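Local coordinates for protein Exo-alpha-sialidase (Clostridium perfringens, PDB 2V72) that binds galactose through a family 32 carbohydrate-binding module of a large sialidase toxin, which may keep the enzyme close to host glycans, at residues T39-K44 with Q53-N58. Sequence-based numbering, arbitrary orientation.
Sequences TMWHTK and QSLSVN. With CA (calcium ion), chain B; GAL (beta-D-galactopyranose), chain C.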
ATOM      1  N   THR A  39       2.584  10.114  -9.538  1.00 48.47           N
ATOM      2  CA  THR A  39       3.771   9.352  -9.132  1.00 47.65           C
ATOM      3  C   THR A  39       3.333   8.086  -8.404  1.00 47.28           C
ATOM      4  O   THR A  39       2.432   8.134  -7.554  1.00 47.06           O
ATOM      5  CB  THR A  39       4.655  10.144  -8.160  1.00 47.54           C
ATOM      6  OG1 THR A  39       3.895  10.439  -6.984  1.00 48.23           O
ATOM      7  CG2 THR A  39       5.149  11.447  -8.785  1.00 47.03           C
ATOM      8  N   MET A  40       3.994   6.969  -8.706  1.00 46.46           N
ATOM      9  CA  MET A  40       3.669   5.685  -8.083  1.00 45.47           C
ATOM     10  C   MET A  40       4.875   4.949  -7.504  1.00 45.35           C
ATOM     11  O   MET A  40       6.017   5.195  -7.912  1.00 45.50           O
ATOM     12  CB  MET A  40       2.992   4.774  -9.104  1.00 45.44           C
ATOM     13  CG  MET A  40       3.888   4.335 -10.246  1.00 44.71           C
ATOM     14  SD  MET A  40       2.948   3.448 -11.489  1.00 45.07           S
ATOM     15  CE  MET A  40       2.418   4.825 -12.514  1.00 45.20           C
ATOM     16  N   TRP A  41       4.603   4.046  -6.560  1.00 44.38           N
ATOM     17  CA  TRP A  41       5.525   2.973  -6.234  1.00 44.01           C
ATOM     18  C   TRP A  41       5.266   1.861  -7.237  1.00 44.04           C
ATOM     19  O   TRP A  41       4.118   1.565  -7.562  1.00 43.90           O
ATOM     20  CB  TRP A  41       5.324   2.441  -4.801  1.00 43.74           C
ATOM     21  CG  TRP A  41       5.984   1.100  -4.596  1.00 43.10           C
ATOM     22  CD1 TRP A  41       7.329   0.840  -4.613  1.00 42.93           C
ATOM     23  CD2 TRP A  41       5.336  -0.171  -4.389  1.00 43.15           C
ATOM     24  NE1 TRP A  41       7.557  -0.503  -4.426  1.00 42.69           N
ATOM     25  CE2 TRP A  41       6.357  -1.147  -4.280  1.00 42.61           C
ATOM     26  CE3 TRP A  41       3.998  -0.575  -4.271  1.00 41.46           C
ATOM     27  CZ2 TRP A  41       6.083  -2.502  -4.062  1.00 42.87           C
ATOM     28  CZ3 TRP A  41       3.726  -1.916  -4.056  1.00 42.75           C
ATOM     29  CH2 TRP A  41       4.768  -2.870  -3.951  1.00 42.84           C
ATOM     30  N   HIS A  42       6.334   1.250  -7.734  1.00 43.80           N
ATOM     31  CA  HIS A  42       6.211   0.193  -8.720  1.00 43.58           C
ATOM     32  C   HIS A  42       7.433  -0.696  -8.544  1.00 43.93           C
ATOM     33  O   HIS A  42       8.547  -0.196  -8.322  1.00 43.79           O
ATOM     34  CB  HIS A  42       6.171   0.821 -10.118  1.00 43.70           C
ATOM     35  CG  HIS A  42       5.719  -0.098 -11.214  1.00 42.73           C
ATOM     36  ND1 HIS A  42       6.358  -1.279 -11.512  1.00 41.57           N
ATOM     37  CD2 HIS A  42       4.729   0.033 -12.130  1.00 42.21           C
ATOM     38  CE1 HIS A  42       5.765  -1.853 -12.545  1.00 42.80           C
ATOM     39  NE2 HIS A  42       4.773  -1.075 -12.939  1.00 42.02           N
ATOM     40  N   THR A  43       7.224  -2.009  -8.614  1.00 43.72           N
ATOM     41  CA  THR A  43       8.329  -2.958  -8.548  1.00 43.89           C
ATOM     42  C   THR A  43       9.196  -2.781  -9.797  1.00 44.14           C
ATOM     43  O   THR A  43       8.792  -2.080 -10.728  1.00 43.75           O
ATOM     44  CB  THR A  43       7.832  -4.407  -8.388  1.00 43.88           C
ATOM     45  OG1 THR A  43       6.985  -4.756  -9.489  1.00 43.85           O
ATOM     46  CG2 THR A  43       7.052  -4.569  -7.062  1.00 43.39           C
ATOM     47  N   LYS A  44      10.385  -3.380  -9.824  1.00 44.42           N
ATOM     48  CA  LYS A  44      11.300  -3.083 -10.930  1.00 44.77           C
ATOM     49  C   LYS A  44      10.839  -3.605 -12.276  1.00 44.60           C
ATOM     50  O   LYS A  44      10.473  -4.773 -12.428  1.00 44.93           O
ATOM     51  CB  LYS A  44      12.772  -3.423 -10.631  1.00 44.78           C
ATOM     52  CG  LYS A  44      13.073  -4.812 -10.156  1.00 45.51           C
ATOM     53  CD  LYS A  44      14.586  -4.946  -9.834  1.00 45.24           C
ATOM     54  CE  LYS A  44      15.063  -3.899  -8.825  1.00 45.79           C
ATOM     55  NZ  LYS A  44      16.519  -4.033  -8.496  1.00 45.38           N
ATOM     56  N   GLN A  53       5.765  -9.229  -3.579  1.00 47.52           N
ATOM     57  CA  GLN A  53       6.589  -8.116  -3.124  1.00 46.95           C
ATOM     58  C   GLN A  53       5.660  -7.237  -2.300  1.00 46.82           C
ATOM     59  O   GLN A  53       4.438  -7.346  -2.430  1.00 47.09           O
ATOM     60  CB  GLN A  53       7.184  -7.328  -4.304  1.00 46.53           C
ATOM     61  CG  GLN A  53       8.120  -8.130  -5.218  1.00 46.23           C
ATOM     62  CD  GLN A  53       9.434  -8.542  -4.549  1.00 46.35           C
ATOM     63  OE1 GLN A  53       9.974  -7.823  -3.699  1.00 46.07           O
ATOM     64  NE2 GLN A  53       9.951  -9.701  -4.939  1.00 45.28           N
ATOM     65  N   SER A  54       6.224  -6.370  -1.461  1.00 46.56           N
ATOM     66  CA  SER A  54       5.421  -5.614  -0.511  1.00 46.48           C
ATOM     67  C   SER A  54       5.877  -4.172  -0.355  1.00 46.26           C
ATOM     68  O   SER A  54       7.003  -3.831  -0.703  1.00 46.06           O
ATOM     69  CB  SER A  54       5.439  -6.304   0.852  1.00 46.61           C
ATOM     70  OG  SER A  54       6.740  -6.277   1.405  1.00 47.04           O
ATOM     71  N   LEU A  55       4.975  -3.340   0.165  1.00 46.12           N
ATOM     72  CA  LEU A  55       5.267  -1.954   0.501  1.00 45.99           C
ATOM     73  C   LEU A  55       4.918  -1.765   1.967  1.00 46.54           C
ATOM     74  O   LEU A  55       3.790  -2.040   2.380  1.00 46.60           O
ATOM     75  CB  LEU A  55       4.450  -0.994  -0.372  1.00 45.67           C
ATOM     76  CG  LEU A  55       4.339   0.489   0.025  1.00 45.68           C
ATOM     77  CD1 LEU A  55       5.598   1.267  -0.312  1.00 43.90           C
ATOM     78  CD2 LEU A  55       3.122   1.149  -0.627  1.00 45.50           C
ATOM     79  N   SER A  56       5.894  -1.334   2.761  1.00 46.67           N
ATOM     80  CA  SER A  56       5.652  -1.063   4.168  1.00 46.91           C
ATOM     81  C   SER A  56       5.604   0.431   4.349  1.00 47.33           C
ATOM     82  O   SER A  56       6.443   1.158   3.810  1.00 47.32           O
ATOM     83  CB  SER A  56       6.745  -1.665   5.060  1.00 46.84           C
ATOM     84  OG  SER A  56       6.824  -3.065   4.894  1.00 45.87           O
ATOM     85  N   VAL A  57       4.602   0.881   5.093  1.00 47.77           N
ATOM     86  CA  VAL A  57       4.445   2.283   5.406  1.00 48.73           C
ATOM     87  C   VAL A  57       4.399   2.445   6.924  1.00 49.47           C
ATOM     88  O   VAL A  57       3.472   1.962   7.592  1.00 49.75           O
ATOM     89  CB  VAL A  57       3.160   2.871   4.755  1.00 48.78           C
ATOM     90  CG1 VAL A  57       3.018   4.347   5.089  1.00 49.09           C
ATOM     91  CG2 VAL A  57       3.182   2.667   3.246  1.00 48.52           C
ATOM     92  N   ASN A  58       5.417   3.109   7.459  1.00 49.98           N
ATOM     93  CA  ASN A  58       5.454   3.450   8.872  1.00 50.49           C
ATOM     94  C   ASN A  58       4.623   4.692   9.101  1.00 50.86           C
ATOM     95  O   ASN A  58       4.690   5.643   8.322  1.00 50.83           O
ATOM     96  CB  ASN A  58       6.889   3.665   9.347  1.00 50.42           C
ATOM     97  CG  ASN A  58       6.986   3.792  10.845  1.00 50.48           C
ATOM     98  OD1 ASN A  58       6.795   4.873  11.405  1.00 49.06           O
ATOM     99  ND2 ASN A  58       7.287   2.676  11.512  1.00 51.13           N
TER
HETATM  100 CA    CA B1139       2.099   9.307  -5.542  1.00 42.43          CA
HETATM  101  C1  GAL C1140       5.737   0.581 -18.786  1.00 48.53           C
HETATM  102  C2  GAL C1140       4.963   1.324 -17.700  1.00 48.85           C
HETATM  103  C3  GAL C1140       5.725   1.307 -16.371  1.00 48.25           C
HETATM  104  C4  GAL C1140       6.232  -0.092 -16.012  1.00 48.00           C
HETATM  105  C5  GAL C1140       6.928  -0.754 -17.193  1.00 48.42           C
HETATM  106  C6  GAL C1140       7.297  -2.196 -16.855  1.00 47.79           C
HETATM  107  O1  GAL C1140       4.911   0.454 -19.914  1.00 49.22           O
HETATM  108  O2  GAL C1140       4.694   2.648 -18.115  1.00 48.29           O
HETATM  109  O3  GAL C1140       4.871   1.749 -15.341  1.00 47.96           O
HETATM  110  O4  GAL C1140       5.154  -0.906 -15.606  1.00 47.65           O
HETATM  111  O5  GAL C1140       6.089  -0.720 -18.341  1.00 49.00           O
HETATM  112  O6  GAL C1140       8.238  -2.678 -17.791  1.00 47.84           O
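Trp41 lays one face of its indole against the start of the Leu55 side chain. This CH-pi contact puts Leu55 CB 3.9 Å from the centroid of the six-membered ring and only 11° off the ring normal, with Leu55 CD2 brushing Trp41 CE3. Leu55 has CG anti to its own nitrogen (chi1 165°), which runs the rest of the chain past the indole, while the two side chains point in opposite directions. Trp41 CZ2 also lies 3.7 Å from Ser54 O, which approaches the ring obliquely. A second, smaller apolar touch follows at Thr43, whose methyl CG2 meets Gln53 CB at 3.9 Å; the glutamine then bends at chi2 and carries its amide away to Thr21 and Ala50.

Polar groups hold the two strands through other partners. Trp41 NE1 donates to Ser22 O, and the backbones of Trp41 and Thr43 pair with Ile136 and Ala134, whereas Gln53 pairs with Ala126 in the other sheet.

Thr39 and His42, on either side of Trp41 in the chain, serve the two bound groups. Thr39 chelates the calcium ion through O (2.4 Å) and OG1 (2.6 Å), alongside Asp34, Glu138 and others. His42, facing the other way, places NE2 2.7 Å from galactose O4, and its ring is held by ND1 donating to Thr43 O (2.7 Å, 158°), nearly in the ring plane.

Indole and leucine thus bridge the facing sheets of an F5/8 type C beta-sandwich, one residue along the chain from His42 of the galactose site of this CBM32.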